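Local coordinates for methyltransferase WBDD (Escherichia coli, PDB 4AZS), which carries both kinase and methyltransferase activities and regulates the chain length of the O9a O antigen, at residues E342-E356 against N451-A463. Sequence-based numbering, arbitrary orientation.
Unlike the reference sequence in segment 451-463: V453 (reference Ala). With SO4 (sulfate ion), chain L; SO4 (sulfate ion), chain K.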
# COMPACT_ATOMS: atom_id res chain seq x y z
N GLU A 342 -20.72 -55.30 43.25
CA GLU A 342 -20.37 -56.26 44.26
C GLU A 342 -19.12 -57.06 43.88
O GLU A 342 -18.25 -57.32 44.71
CB GLU A 342 -21.55 -57.21 44.45
CG GLU A 342 -21.34 -58.31 45.45
CD GLU A 342 -21.11 -57.81 46.88
OE1 GLU A 342 -21.52 -56.68 47.25
OE2 GLU A 342 -20.50 -58.58 47.66
N LYS A 343 -19.07 -57.48 42.63
CA LYS A 343 -18.02 -58.39 42.18
C LYS A 343 -16.76 -57.60 41.95
O LYS A 343 -15.68 -58.04 42.30
CB LYS A 343 -18.43 -59.16 40.93
CG LYS A 343 -19.36 -60.32 41.26
CD LYS A 343 -19.73 -61.15 40.04
CE LYS A 343 -20.71 -62.25 40.44
NZ LYS A 343 -20.63 -63.45 39.57
N ILE A 344 -16.93 -56.41 41.39
CA ILE A 344 -15.83 -55.48 41.23
C ILE A 344 -15.19 -55.12 42.57
O ILE A 344 -13.97 -55.19 42.73
CB ILE A 344 -16.30 -54.22 40.48
CG1 ILE A 344 -16.55 -54.58 39.04
CG2 ILE A 344 -15.26 -53.10 40.59
CD1 ILE A 344 -17.20 -53.49 38.22
N LEU A 345 -16.00 -54.73 43.55
CA LEU A 345 -15.46 -54.33 44.86
C LEU A 345 -14.90 -55.50 45.63
O LEU A 345 -13.85 -55.43 46.22
CB LEU A 345 -16.52 -53.62 45.69
CG LEU A 345 -16.82 -52.21 45.22
CD1 LEU A 345 -18.14 -51.71 45.78
CD2 LEU A 345 -15.67 -51.27 45.57
N GLY A 346 -15.60 -56.61 45.59
CA GLY A 346 -15.12 -57.81 46.25
C GLY A 346 -13.76 -58.23 45.74
O GLY A 346 -12.82 -58.39 46.53
N SER A 347 -13.64 -58.39 44.43
CA SER A 347 -12.38 -58.85 43.83
C SER A 347 -11.24 -57.85 44.11
O SER A 347 -10.15 -58.23 44.48
CB SER A 347 -12.53 -59.13 42.32
OG SER A 347 -13.01 -58.00 41.59
N LEU A 348 -11.53 -56.56 43.99
CA LEU A 348 -10.50 -55.55 44.21
C LEU A 348 -10.07 -55.56 45.67
O LEU A 348 -8.87 -55.56 45.98
CB LEU A 348 -11.04 -54.19 43.79
CG LEU A 348 -10.01 -53.10 43.52
CD1 LEU A 348 -9.10 -53.47 42.35
CD2 LEU A 348 -10.75 -51.80 43.26
N LEU A 349 -11.04 -55.61 46.58
CA LEU A 349 -10.73 -55.63 47.99
C LEU A 349 -9.94 -56.84 48.38
O LEU A 349 -9.02 -56.74 49.19
CB LEU A 349 -12.00 -55.56 48.86
CG LEU A 349 -12.49 -54.14 49.05
CD1 LEU A 349 -13.85 -54.13 49.70
CD2 LEU A 349 -11.45 -53.38 49.87
N ARG A 350 -10.30 -57.98 47.80
CA ARG A 350 -9.51 -59.17 48.05
C ARG A 350 -8.05 -58.98 47.63
O ARG A 350 -7.15 -59.35 48.37
CB ARG A 350 -10.13 -60.42 47.39
CG ARG A 350 -11.38 -60.91 48.12
CD ARG A 350 -11.89 -62.27 47.64
NE ARG A 350 -12.38 -62.24 46.26
CZ ARG A 350 -13.61 -61.88 45.88
NH1 ARG A 350 -14.52 -61.50 46.76
NH2 ARG A 350 -13.92 -61.91 44.60
N SER A 351 -7.79 -58.36 46.49
CA SER A 351 -6.41 -58.24 46.09
C SER A 351 -5.70 -57.18 46.95
O SER A 351 -4.51 -57.34 47.29
CB SER A 351 -6.27 -57.95 44.57
OG SER A 351 -6.57 -56.61 44.26
N LEU A 352 -6.42 -56.13 47.36
CA LEU A 352 -5.82 -55.10 48.21
C LEU A 352 -5.48 -55.65 49.60
O LEU A 352 -4.41 -55.36 50.17
CB LEU A 352 -6.73 -53.86 48.33
CG LEU A 352 -6.97 -53.12 47.01
CD1 LEU A 352 -8.02 -52.04 47.17
CD2 LEU A 352 -5.68 -52.52 46.45
N ALA A 353 -6.35 -56.49 50.13
CA ALA A 353 -6.05 -57.13 51.42
C ALA A 353 -4.83 -58.05 51.33
O ALA A 353 -4.03 -58.12 52.25
CB ALA A 353 -7.26 -57.89 51.93
N ALA A 354 -4.65 -58.74 50.20
CA ALA A 354 -3.49 -59.64 50.03
C ALA A 354 -2.18 -58.88 49.88
O ALA A 354 -1.16 -59.24 50.46
CB ALA A 354 -3.70 -60.55 48.82
N LEU A 355 -2.21 -57.81 49.11
CA LEU A 355 -1.10 -56.85 49.10
C LEU A 355 -0.72 -56.37 50.48
O LEU A 355 0.45 -56.39 50.85
CB LEU A 355 -1.44 -55.64 48.26
CG LEU A 355 -1.42 -55.88 46.77
CD1 LEU A 355 -2.04 -54.67 46.09
CD2 LEU A 355 -0.00 -56.12 46.27
N GLU A 356 -1.70 -55.91 51.24
CA GLU A 356 -1.43 -55.37 52.58
C GLU A 356 -0.78 -56.41 53.48
O GLU A 356 0.13 -56.09 54.23
CB GLU A 356 -2.71 -54.83 53.22
CG GLU A 356 -2.58 -54.42 54.69
CD GLU A 356 -3.88 -53.75 55.17
OE1 GLU A 356 -4.12 -52.58 54.82
OE2 GLU A 356 -4.70 -54.44 55.84
N ASN A 451 -7.70 -50.63 58.02
CA ASN A 451 -6.74 -51.23 57.05
C ASN A 451 -7.52 -52.09 56.11
O ASN A 451 -8.75 -52.16 56.23
CB ASN A 451 -5.64 -52.02 57.74
CG ASN A 451 -6.16 -53.21 58.51
OD1 ASN A 451 -7.06 -53.89 58.08
ND2 ASN A 451 -5.59 -53.45 59.66
N PHE A 452 -6.85 -52.65 55.10
CA PHE A 452 -7.62 -53.28 54.01
C PHE A 452 -8.11 -54.65 54.37
O PHE A 452 -9.13 -55.05 53.88
CB PHE A 452 -6.88 -53.25 52.69
CG PHE A 452 -6.90 -51.90 52.04
CD1 PHE A 452 -7.94 -51.54 51.21
CD2 PHE A 452 -5.91 -50.97 52.33
CE1 PHE A 452 -7.96 -50.28 50.61
CE2 PHE A 452 -5.92 -49.71 51.72
CZ PHE A 452 -6.95 -49.37 50.87
N VAL A 453 -7.45 -55.31 55.30
CA VAL A 453 -7.95 -56.56 55.85
C VAL A 453 -9.28 -56.34 56.55
O VAL A 453 -10.23 -57.12 56.36
CB VAL A 453 -6.93 -57.14 56.83
CG1 VAL A 453 -7.55 -58.28 57.62
CG2 VAL A 453 -5.72 -57.64 56.03
N LEU A 454 -9.39 -55.24 57.28
CA LEU A 454 -10.66 -54.90 57.98
C LEU A 454 -11.74 -54.51 57.00
O LEU A 454 -12.91 -54.91 57.13
CB LEU A 454 -10.44 -53.78 59.01
CG LEU A 454 -11.68 -53.43 59.88
CD1 LEU A 454 -11.51 -53.75 61.37
CD2 LEU A 454 -11.86 -51.95 59.71
N LEU A 455 -11.36 -53.68 56.04
CA LEU A 455 -12.28 -53.24 55.01
C LEU A 455 -12.88 -54.44 54.28
O LEU A 455 -14.11 -54.48 54.05
CB LEU A 455 -11.55 -52.35 54.01
CG LEU A 455 -12.25 -51.18 53.35
CD1 LEU A 455 -12.94 -50.33 54.37
CD2 LEU A 455 -11.26 -50.31 52.61
N LEU A 456 -12.03 -55.41 53.94
CA LEU A 456 -12.49 -56.61 53.25
C LEU A 456 -13.40 -57.44 54.15
O LEU A 456 -14.46 -57.87 53.73
CB LEU A 456 -11.31 -57.44 52.75
CG LEU A 456 -11.72 -58.83 52.26
CD1 LEU A 456 -12.64 -58.74 51.04
CD2 LEU A 456 -10.51 -59.70 51.95
N ALA A 457 -13.00 -57.68 55.39
CA ALA A 457 -13.81 -58.53 56.27
C ALA A 457 -15.20 -57.91 56.49
O ALA A 457 -16.21 -58.61 56.46
CB ALA A 457 -13.11 -58.79 57.60
N LEU A 458 -15.25 -56.59 56.66
CA LEU A 458 -16.53 -55.98 56.90
C LEU A 458 -17.34 -56.02 55.60
O LEU A 458 -18.56 -56.22 55.64
CB LEU A 458 -16.40 -54.57 57.47
CG LEU A 458 -15.99 -54.46 58.94
CD1 LEU A 458 -15.71 -53.03 59.34
CD2 LEU A 458 -17.06 -55.03 59.85
N PHE A 459 -16.68 -55.88 54.46
CA PHE A 459 -17.36 -55.92 53.19
C PHE A 459 -18.06 -57.26 52.97
O PHE A 459 -19.21 -57.29 52.58
CB PHE A 459 -16.40 -55.66 52.03
CG PHE A 459 -17.04 -55.90 50.69
CD1 PHE A 459 -17.74 -54.88 50.06
CD2 PHE A 459 -16.98 -57.16 50.09
CE1 PHE A 459 -18.34 -55.10 48.82
CE2 PHE A 459 -17.58 -57.38 48.86
CZ PHE A 459 -18.24 -56.35 48.22
N GLU A 460 -17.37 -58.35 53.25
CA GLU A 460 -17.96 -59.69 53.15
C GLU A 460 -19.16 -59.96 54.08
O GLU A 460 -19.97 -60.84 53.82
CB GLU A 460 -16.85 -60.72 53.40
CG GLU A 460 -15.91 -60.85 52.19
CD GLU A 460 -14.59 -61.57 52.49
OE1 GLU A 460 -14.40 -62.03 53.65
OE2 GLU A 460 -13.73 -61.65 51.57
N LYS A 461 -19.29 -59.22 55.17
CA LYS A 461 -20.37 -59.47 56.09
C LYS A 461 -21.36 -58.33 56.07
O LYS A 461 -22.15 -58.18 57.00
CB LYS A 461 -19.78 -59.64 57.49
CG LYS A 461 -18.78 -60.78 57.59
CD LYS A 461 -19.46 -62.15 57.60
CE LYS A 461 -18.42 -63.26 57.57
NZ LYS A 461 -18.91 -64.55 58.14
N LYS A 462 -21.29 -57.48 55.04
CA LYS A 462 -22.06 -56.24 55.07
C LYS A 462 -23.57 -56.49 55.20
O LYS A 462 -24.25 -55.70 55.83
CB LYS A 462 -21.75 -55.32 53.89
CG LYS A 462 -22.07 -55.90 52.53
CD LYS A 462 -21.58 -54.96 51.45
CE LYS A 462 -21.82 -55.54 50.06
NZ LYS A 462 -21.19 -56.90 49.97
N ALA A 463 -24.09 -57.60 54.67
CA ALA A 463 -25.52 -57.88 54.79
C ALA A 463 -25.96 -58.10 56.24
O ALA A 463 -27.12 -57.95 56.55
CB ALA A 463 -25.92 -59.07 53.92
S SO4 L . -11.05 -63.18 42.88
O1 SO4 L . -11.95 -62.26 43.61
O2 SO4 L . -10.01 -63.69 43.80
O3 SO4 L . -10.43 -62.48 41.72
O4 SO4 L . -11.88 -64.31 42.37
S SO4 K . -24.58 -54.05 41.89
O1 SO4 K . -25.07 -52.91 42.69
O2 SO4 K . -23.66 -54.89 42.72
O3 SO4 K . -23.95 -53.45 40.67
O4 SO4 K . -25.68 -54.97 41.49
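N451 and E356 meet where helix 452-460 begins. N451, short and polar, is the N-cap: its OD1 accepts from L454 N at 2.8 Å. The longer E356, extended beyond CG (chi2 174°), reaches the next two amides from the other helix. F452 N points almost straight at OE1 (2.7 Å, 173°). The F452 ring turns its edge to OE1, which W361 also binds, and fills a hole among L349, L352, A353 and E356. V453 N meets OE2 at 2.9 Å from above the carboxylate plane. L349 returns the knob, entering between F452, L455, L456 and F459. A353, being small, lets L456 come close: CD2 lies 3.7 Å from A353 CB, and CD1 rests on R350 CG. With no side chain on G346, the F459 ring can lie close to the backbone, CE2 3.6 Å from G346 CA; W438 packs edge-to-face on this ring. Past the helix, the long K462, bent at chi4 (-54°), spans back to acidic E342, its NZ 2.7 Å from the syn side of OE1 in a salt bridge; the bond to OE2 is weak. The two roughly antiparallel helices of the kinase part thus enclose apolar packing between polar ends, and the E356 carboxylate, facing a helix N-terminus, is probably stabilised as the anion.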